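Local coordinates for single-stranded DNA-binding protein WHY3, chloroplastic (Arabidopsis thaliana, PDB 4KOQ) that binds single-stranded DNA, keeping the plastid genome stable by preventing illegitimate recombination, and represses transcription of a kinesin gene in the nucleus, at residues I15-A20 against Y136-K141; G101-V106 against V124-L129; E25-E30 against E44-L49. All coordinates share one frame; numbering follows the deposited sequence.

Contact 1: residues I15-A20 against Y136-K141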
# COMPACT_ATOMS: atom_id res chain seq x y z
N ILE A 15 2.58 14.74 -16.73
CA ILE A 15 1.30 14.72 -17.40
C ILE A 15 1.35 15.83 -18.41
O ILE A 15 1.58 16.99 -18.05
CB ILE A 15 0.19 14.94 -16.40
CG1 ILE A 15 0.21 13.80 -15.39
CG2 ILE A 15 -1.18 14.99 -17.08
CD1 ILE A 15 -0.50 14.10 -14.12
N TYR A 16 1.16 15.48 -19.68
CA TYR A 16 1.27 16.43 -20.77
C TYR A 16 -0.09 16.65 -21.41
O TYR A 16 -0.74 15.71 -21.85
CB TYR A 16 2.21 15.86 -21.82
CG TYR A 16 3.59 15.63 -21.33
CD1 TYR A 16 4.46 16.68 -21.13
CD2 TYR A 16 4.04 14.34 -21.04
CE1 TYR A 16 5.72 16.47 -20.67
CE2 TYR A 16 5.32 14.13 -20.59
CZ TYR A 16 6.15 15.19 -20.41
OH TYR A 16 7.42 15.00 -19.95
N LYS A 17 -0.55 17.90 -21.42
CA LYS A 17 -1.83 18.17 -21.99
C LYS A 17 -1.72 19.25 -23.07
O LYS A 17 -0.63 19.75 -23.36
CB LYS A 17 -2.84 18.58 -20.90
CG LYS A 17 -3.22 17.43 -19.95
CD LYS A 17 -3.97 16.29 -20.67
CE LYS A 17 -4.00 15.04 -19.83
NZ LYS A 17 -5.10 15.11 -18.85
N GLY A 18 -2.86 19.62 -23.63
CA GLY A 18 -2.89 20.52 -24.76
C GLY A 18 -2.29 21.88 -24.53
O GLY A 18 -1.61 22.42 -25.40
N LYS A 19 -2.54 22.45 -23.35
CA LYS A 19 -2.18 23.82 -23.03
C LYS A 19 -1.14 23.92 -21.93
O LYS A 19 -0.67 24.99 -21.63
CB LYS A 19 -3.43 24.57 -22.58
CG LYS A 19 -4.49 24.72 -23.68
CD LYS A 19 -5.81 25.21 -23.10
CE LYS A 19 -6.91 25.27 -24.14
NZ LYS A 19 -8.24 25.50 -23.50
N ALA A 20 -0.82 22.80 -21.28
CA ALA A 20 0.07 22.83 -20.11
C ALA A 20 0.61 21.43 -19.84
O ALA A 20 0.03 20.47 -20.32
CB ALA A 20 -0.69 23.31 -18.92
N TYR A 136 -3.26 26.19 -15.65
CA TYR A 136 -4.30 25.21 -15.37
C TYR A 136 -3.99 23.96 -16.12
O TYR A 136 -3.53 24.03 -17.28
CB TYR A 136 -5.63 25.70 -15.90
CG TYR A 136 -6.22 26.85 -15.12
CD1 TYR A 136 -5.85 28.16 -15.39
CD2 TYR A 136 -7.18 26.63 -14.15
CE1 TYR A 136 -6.41 29.22 -14.67
CE2 TYR A 136 -7.72 27.66 -13.42
CZ TYR A 136 -7.36 28.95 -13.71
OH TYR A 136 -7.91 29.98 -12.97
N ILE A 137 -4.28 22.81 -15.53
CA ILE A 137 -4.12 21.56 -16.27
C ILE A 137 -5.20 20.60 -15.81
O ILE A 137 -5.44 20.44 -14.63
CB ILE A 137 -2.73 21.00 -16.14
CG1 ILE A 137 -2.53 19.83 -17.13
CG2 ILE A 137 -2.47 20.57 -14.70
CD1 ILE A 137 -1.15 19.20 -17.13
N PRO A 138 -5.94 20.04 -16.76
CA PRO A 138 -6.92 19.00 -16.42
C PRO A 138 -6.26 17.63 -16.28
O PRO A 138 -5.35 17.27 -17.04
CB PRO A 138 -7.85 19.00 -17.63
CG PRO A 138 -6.98 19.42 -18.75
CD PRO A 138 -5.94 20.34 -18.19
N ILE A 139 -6.73 16.88 -15.29
CA ILE A 139 -6.18 15.58 -14.91
C ILE A 139 -7.37 14.63 -14.98
O ILE A 139 -8.36 14.86 -14.29
CB ILE A 139 -5.61 15.68 -13.44
CG1 ILE A 139 -4.56 16.81 -13.31
CG2 ILE A 139 -4.99 14.40 -12.94
CD1 ILE A 139 -3.36 16.61 -14.21
N THR A 140 -7.28 13.57 -15.77
CA THR A 140 -8.37 12.58 -15.84
C THR A 140 -8.48 11.81 -14.56
O THR A 140 -7.53 11.74 -13.77
CB THR A 140 -8.21 11.57 -16.99
OG1 THR A 140 -7.05 10.74 -16.78
CG2 THR A 140 -8.10 12.28 -18.38
N LYS A 141 -9.62 11.13 -14.36
CA LYS A 141 -9.79 10.26 -13.20
C LYS A 141 -8.67 9.20 -13.13
O LYS A 141 -8.17 8.90 -12.04
CB LYS A 141 -11.18 9.58 -13.25
CG LYS A 141 -11.48 8.62 -12.13
CD LYS A 141 -12.88 8.02 -12.34
CE LYS A 141 -13.26 7.01 -11.29
NZ LYS A 141 -14.46 6.23 -11.75

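Contact 2: residues G101-V106 against V124-L129. With PO4 (phosphate ion), chain B.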
# COMPACT_ATOMS: atom_id res chain seq x y z
N GLY A 101 5.09 38.47 2.23
CA GLY A 101 3.85 39.14 1.90
C GLY A 101 3.77 39.71 0.51
O GLY A 101 2.72 40.22 0.11
N LYS A 102 4.86 39.65 -0.25
CA LYS A 102 4.86 40.27 -1.57
C LYS A 102 4.42 39.30 -2.69
O LYS A 102 3.94 39.74 -3.73
CB LYS A 102 6.23 40.83 -1.88
CG LYS A 102 6.57 42.05 -1.03
CD LYS A 102 7.96 42.54 -1.33
CE LYS A 102 8.42 43.61 -0.34
NZ LYS A 102 9.79 44.07 -0.68
N VAL A 103 4.61 38.01 -2.45
CA VAL A 103 4.26 36.98 -3.44
C VAL A 103 3.43 35.89 -2.79
O VAL A 103 3.76 35.42 -1.69
CB VAL A 103 5.51 36.38 -4.07
CG1 VAL A 103 5.16 35.24 -5.06
CG2 VAL A 103 6.29 37.47 -4.79
N ARG A 104 2.33 35.52 -3.44
CA ARG A 104 1.49 34.45 -2.94
C ARG A 104 1.37 33.38 -4.02
O ARG A 104 1.11 33.69 -5.16
CB ARG A 104 0.12 35.01 -2.63
CG ARG A 104 -0.84 34.08 -1.94
CD ARG A 104 -1.94 34.85 -1.20
NE ARG A 104 -3.28 34.62 -1.74
CZ ARG A 104 -3.94 35.44 -2.55
NH1 ARG A 104 -3.40 36.59 -2.95
NH2 ARG A 104 -5.15 35.12 -2.98
N LYS A 105 1.53 32.12 -3.63
CA LYS A 105 1.31 31.01 -4.56
C LYS A 105 0.14 30.24 -4.03
O LYS A 105 0.11 29.87 -2.87
CB LYS A 105 2.52 30.10 -4.63
CG LYS A 105 3.78 30.75 -5.17
CD LYS A 105 4.89 29.70 -5.31
CE LYS A 105 6.08 30.22 -6.06
NZ LYS A 105 7.08 29.17 -6.22
N VAL A 106 -0.82 30.00 -4.91
CA VAL A 106 -2.01 29.30 -4.56
C VAL A 106 -2.19 28.13 -5.49
O VAL A 106 -2.28 28.30 -6.72
CB VAL A 106 -3.24 30.20 -4.71
CG1 VAL A 106 -4.47 29.45 -4.20
CG2 VAL A 106 -3.05 31.49 -3.94
N VAL A 124 0.46 32.25 -9.29
CA VAL A 124 1.54 32.87 -8.56
C VAL A 124 1.35 34.39 -8.74
O VAL A 124 1.39 34.87 -9.85
CB VAL A 124 2.89 32.46 -9.14
CG1 VAL A 124 4.00 33.14 -8.37
CG2 VAL A 124 3.09 30.91 -9.10
N GLN A 125 1.13 35.10 -7.64
CA GLN A 125 0.59 36.44 -7.69
C GLN A 125 1.61 37.38 -7.09
O GLN A 125 2.02 37.20 -5.94
CB GLN A 125 -0.72 36.51 -6.92
CG GLN A 125 -1.78 35.52 -7.40
CD GLN A 125 -2.88 35.31 -6.38
OE1 GLN A 125 -2.98 36.05 -5.40
NE2 GLN A 125 -3.70 34.29 -6.59
N ASN A 126 2.04 38.36 -7.87
CA ASN A 126 2.89 39.43 -7.38
C ASN A 126 2.10 40.72 -7.44
O ASN A 126 1.99 41.31 -8.51
CB ASN A 126 4.14 39.56 -8.24
CG ASN A 126 5.11 40.60 -7.71
OD1 ASN A 126 4.71 41.60 -7.11
ND2 ASN A 126 6.39 40.35 -7.91
N LYS A 127 1.55 41.14 -6.30
CA LYS A 127 0.62 42.27 -6.25
C LYS A 127 1.29 43.61 -6.57
O LYS A 127 0.74 44.42 -7.33
CB LYS A 127 -0.07 42.36 -4.89
CG LYS A 127 0.85 42.80 -3.76
CD LYS A 127 0.19 42.61 -2.40
CE LYS A 127 0.50 41.25 -1.83
NZ LYS A 127 0.10 40.13 -2.73
N LEU A 128 2.46 43.84 -5.98
CA LEU A 128 3.22 45.07 -6.24
C LEU A 128 3.51 45.25 -7.74
O LEU A 128 3.65 46.37 -8.23
CB LEU A 128 4.54 45.08 -5.45
CG LEU A 128 5.66 44.15 -5.93
CD1 LEU A 128 6.98 44.90 -6.00
CD2 LEU A 128 5.79 42.93 -5.03
N LEU A 129 3.61 44.13 -8.45
CA LEU A 129 3.93 44.14 -9.87
C LEU A 129 2.68 43.95 -10.75
O LEU A 129 2.78 43.93 -11.98
CB LEU A 129 4.97 43.04 -10.16
CG LEU A 129 5.72 43.03 -11.49
CD1 LEU A 129 7.13 43.58 -11.33
CD2 LEU A 129 5.75 41.62 -12.06
P PO4 B . 6.62 26.85 -2.77
O1 PO4 B . 6.84 26.79 -4.25
O2 PO4 B . 6.55 28.28 -2.30
O3 PO4 B . 5.36 26.18 -2.35
O4 PO4 B . 7.77 26.12 -2.09

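Contact 3: residues E25-E30 against E44-L49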
# COMPACT_ATOMS: atom_id res chain seq x y z
N GLU A 25 7.99 15.68 -8.78
CA GLU A 25 9.25 15.05 -8.35
C GLU A 25 9.33 14.92 -6.84
O GLU A 25 9.17 15.87 -6.10
CB GLU A 25 10.48 15.85 -8.82
CG GLU A 25 11.81 15.13 -8.46
CD GLU A 25 12.58 14.52 -9.66
OE1 GLU A 25 12.67 15.21 -10.70
OE2 GLU A 25 13.12 13.37 -9.53
N PRO A 26 9.63 13.72 -6.36
CA PRO A 26 9.78 13.63 -4.91
C PRO A 26 11.12 14.19 -4.42
O PRO A 26 12.12 14.21 -5.15
CB PRO A 26 9.66 12.13 -4.64
CG PRO A 26 9.83 11.48 -5.92
CD PRO A 26 9.70 12.41 -7.02
N ARG A 27 11.10 14.66 -3.18
CA ARG A 27 12.27 15.22 -2.51
C ARG A 27 12.38 14.58 -1.14
O ARG A 27 11.40 14.51 -0.39
CB ARG A 27 12.09 16.72 -2.34
CG ARG A 27 12.15 17.49 -3.61
CD ARG A 27 13.57 17.42 -4.17
NE ARG A 27 13.76 18.36 -5.26
CZ ARG A 27 13.91 18.02 -6.54
NH1 ARG A 27 13.91 16.76 -6.92
NH2 ARG A 27 14.06 18.97 -7.44
N ALA A 28 13.58 14.11 -0.79
CA ALA A 28 13.77 13.28 0.39
C ALA A 28 13.70 14.09 1.67
O ALA A 28 13.96 15.28 1.66
CB ALA A 28 15.16 12.60 0.30
N PRO A 29 13.38 13.44 2.80
CA PRO A 29 13.55 14.16 4.05
C PRO A 29 15.04 14.49 4.32
O PRO A 29 15.90 13.91 3.66
CB PRO A 29 13.00 13.19 5.09
CG PRO A 29 13.09 11.87 4.50
CD PRO A 29 13.05 12.02 3.00
N GLU A 30 15.28 15.42 5.24
CA GLU A 30 16.63 15.79 5.65
C GLU A 30 16.89 15.29 7.05
O GLU A 30 15.99 15.29 7.90
CB GLU A 30 16.82 17.30 5.60
CG GLU A 30 16.84 17.87 4.21
CD GLU A 30 16.99 19.39 4.19
OE1 GLU A 30 17.21 19.98 5.27
OE2 GLU A 30 16.88 19.99 3.10
N GLU A 44 10.81 17.03 6.90
CA GLU A 44 10.06 16.08 6.10
C GLU A 44 10.38 16.25 4.65
O GLU A 44 10.75 17.33 4.17
CB GLU A 44 8.57 16.33 6.25
CG GLU A 44 7.99 16.12 7.56
CD GLU A 44 6.50 16.39 7.53
OE1 GLU A 44 6.07 17.39 6.85
OE2 GLU A 44 5.77 15.57 8.14
N GLY A 45 10.22 15.17 3.92
CA GLY A 45 10.23 15.22 2.48
C GLY A 45 9.00 15.92 1.95
O GLY A 45 8.09 16.26 2.70
N PHE A 46 8.97 16.15 0.64
CA PHE A 46 7.81 16.81 0.02
C PHE A 46 7.83 16.47 -1.45
O PHE A 46 8.74 15.79 -1.92
CB PHE A 46 7.85 18.34 0.22
CG PHE A 46 9.08 19.00 -0.38
CD1 PHE A 46 10.27 19.01 0.31
CD2 PHE A 46 9.03 19.63 -1.62
CE1 PHE A 46 11.41 19.62 -0.23
CE2 PHE A 46 10.16 20.25 -2.16
CZ PHE A 46 11.36 20.23 -1.45
N LEU A 47 6.81 16.94 -2.18
CA LEU A 47 6.75 16.77 -3.61
C LEU A 47 6.85 18.13 -4.28
O LEU A 47 6.16 19.09 -3.90
CB LEU A 47 5.40 16.13 -4.04
CG LEU A 47 5.16 14.71 -3.53
CD1 LEU A 47 3.85 14.14 -4.02
CD2 LEU A 47 6.29 13.76 -3.88
N LEU A 48 7.69 18.21 -5.30
CA LEU A 48 7.85 19.42 -6.08
C LEU A 48 7.04 19.31 -7.37
O LEU A 48 7.30 18.45 -8.21
CB LEU A 48 9.32 19.62 -6.46
CG LEU A 48 9.61 20.93 -7.22
CD1 LEU A 48 9.16 22.12 -6.41
CD2 LEU A 48 11.09 21.04 -7.57
N LEU A 49 6.09 20.21 -7.50
CA LEU A 49 5.25 20.30 -8.69
C LEU A 49 5.75 21.42 -9.58
O LEU A 49 5.93 22.53 -9.10
CB LEU A 49 3.83 20.66 -8.30
CG LEU A 49 3.10 19.90 -7.19
CD1 LEU A 49 1.59 20.13 -7.31
CD2 LEU A 49 3.39 18.47 -7.20
O HOH W 1 13.40 17.75 2.76

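Contact 1: residues I15-A20 against Y136-K141
The flat group that K17 meets is the P138 carbonyl, approached from above its plane. NZ of K17 lies 2.8 Å from O of P138 but 40° out of the carbonyl plane, with an angle of 133° at the oxygen, so the hydrogen bond uses no lone-pair direction. P138 CD lies 4.4 Å from K17 CG, a looser contact. With CG anti to the carbonyl carbon (chi1 -69°), K17 CG lies 3.8 Å from I137 CG1, and their side chains cross at about a right angle; the bends at chi2 and chi4 then carry NZ to P138 O. Beneath the lysine the contact is apolar and buried: I15 CD1 meets I139 CD1 at 3.8 Å, and A20 CB packs against I137 CB at 4.2 Å. The ammonium also salt-bridges E143, whose OE1 accepts the T140 backbone N-H at the helix N-cap. An alanine in place of K17 would probably leave E143 without this counter-charge and P138 O without this donor. The bond to P138 O ties the start of the region inferred by similarity to be required for single-stranded DNA binding to strand 131-140, while E143 is likely to offset part of the lysine's charge.

Contact 2: residues G101-V106 against V124-L129
K105 runs alongside V124, the two side chains pointing the same way from a non-hydrogen-bonded antiparallel pair. From CB, which leaves the sheet on the V103 and V124 face, the chain turns with CG anti to the carbonyl carbon (chi1 -63°). CG then rests 4.0 Å from V124 CG2, with CG1 of that valine equally near. Beyond CG the chain is extended: CD reaches 3.7 Å from O1 of the phosphate ion, CE passes the same oxygen, and NZ donates a hydrogen bond to O1 at 3.1 Å. NZ also donates to the V67 carbonyl, so two acceptors fix the ammonium. V103 adds to the apolar patch, its CG1 4.1 Å from V124 CG1.

The backbone register is set by the R104 and Q125 pair. R104 N donates to Q125 O at 3.0 Å; Q125 N returns a bond to R104 O at 2.9 Å. On the reverse face their side chains lie abreast, the amide end of Q125 over one face of the R104 guanidinium with the planes 84° apart. Q125 OE1 is modelled so near R104 NH1, and at so poor an angle, that a bond there is doubtful; the sounder partner of this amide is S123 OG, reached from NE2.

Of the two faces of the hairpin of strands 103-111 and 117-126, the one bearing K105, V103 and V124 holds an anion, with H91 and S69 as further ligands. The phosphate probably came from the crystallisation liquor, but its presence beside the positive end of K105 is consistent with a site that can accommodate a negatively charged group.

Contact 3: residues E25-E30 against E44-L49
E25 O is approached by two groups of the opposing strand: L48 N gives it a hydrogen bond of 2.9 Å, and the CA of L47 adds a CH...O contact. E25 N returns the exchange to L48 O, and the pair R27 and F46 repeats it, R27 N reaching F46 O at 2.9 Å and F46 N reaching R27 O at 3.1 Å. These two doubly bonded pairs flank P26, whose ring has no N-H to give and whose neighbour L47 sits in the intervening non-hydrogen-bonded position.

On the R27 face, CG of F46 lies between backbone N and carbonyl carbon (chi1 60°), which swings the ring beneath the arginine chain. R27 CB stands 3.7 Å from the ring centroid and 15° off its normal, a CH-pi contact; CG of R27 follows over the same face. The guanidinium itself does not stack, its plane being 77° from the ring, and NH2 instead meets L48 CD2 at 3.6 Å. On the other face L47 CD2 packs on P26 CB, 3.8 Å away, and W161 of a second subunit covers both residues.

Where direct pairing is interrupted, one water donates to A28 O (2.8 Å) and to E44 O. The chemistry thus divides: one side of the hairpin uses the arginine's aliphatic stem against an aromatic ring, while the other is apolar and enters the interface of the homotetramer.

All three contacts belong to the Whirly domain, which contains two antiparallel four-stranded sheets. Contact 3 pairs neighbouring strands 20-33 and 39-56 of the first sheet; contact 2 pairs strands 103-111 and 117-126 of the second. Contact 1 spans both, setting the end of strand 9-16 and the following turn against strand 131-140, the neighbour of 117-126. Along the chain contact 3 closes before contact 2 opens, and both are nested in the loop that contact 1 closes. Their centres are 22 to 24 Å apart, none touching. Each hairpin belongs to a different sheet, and contact 1 is one place where the two sheets meet, at a region inferred by similarity to be required for single-stranded DNA binding.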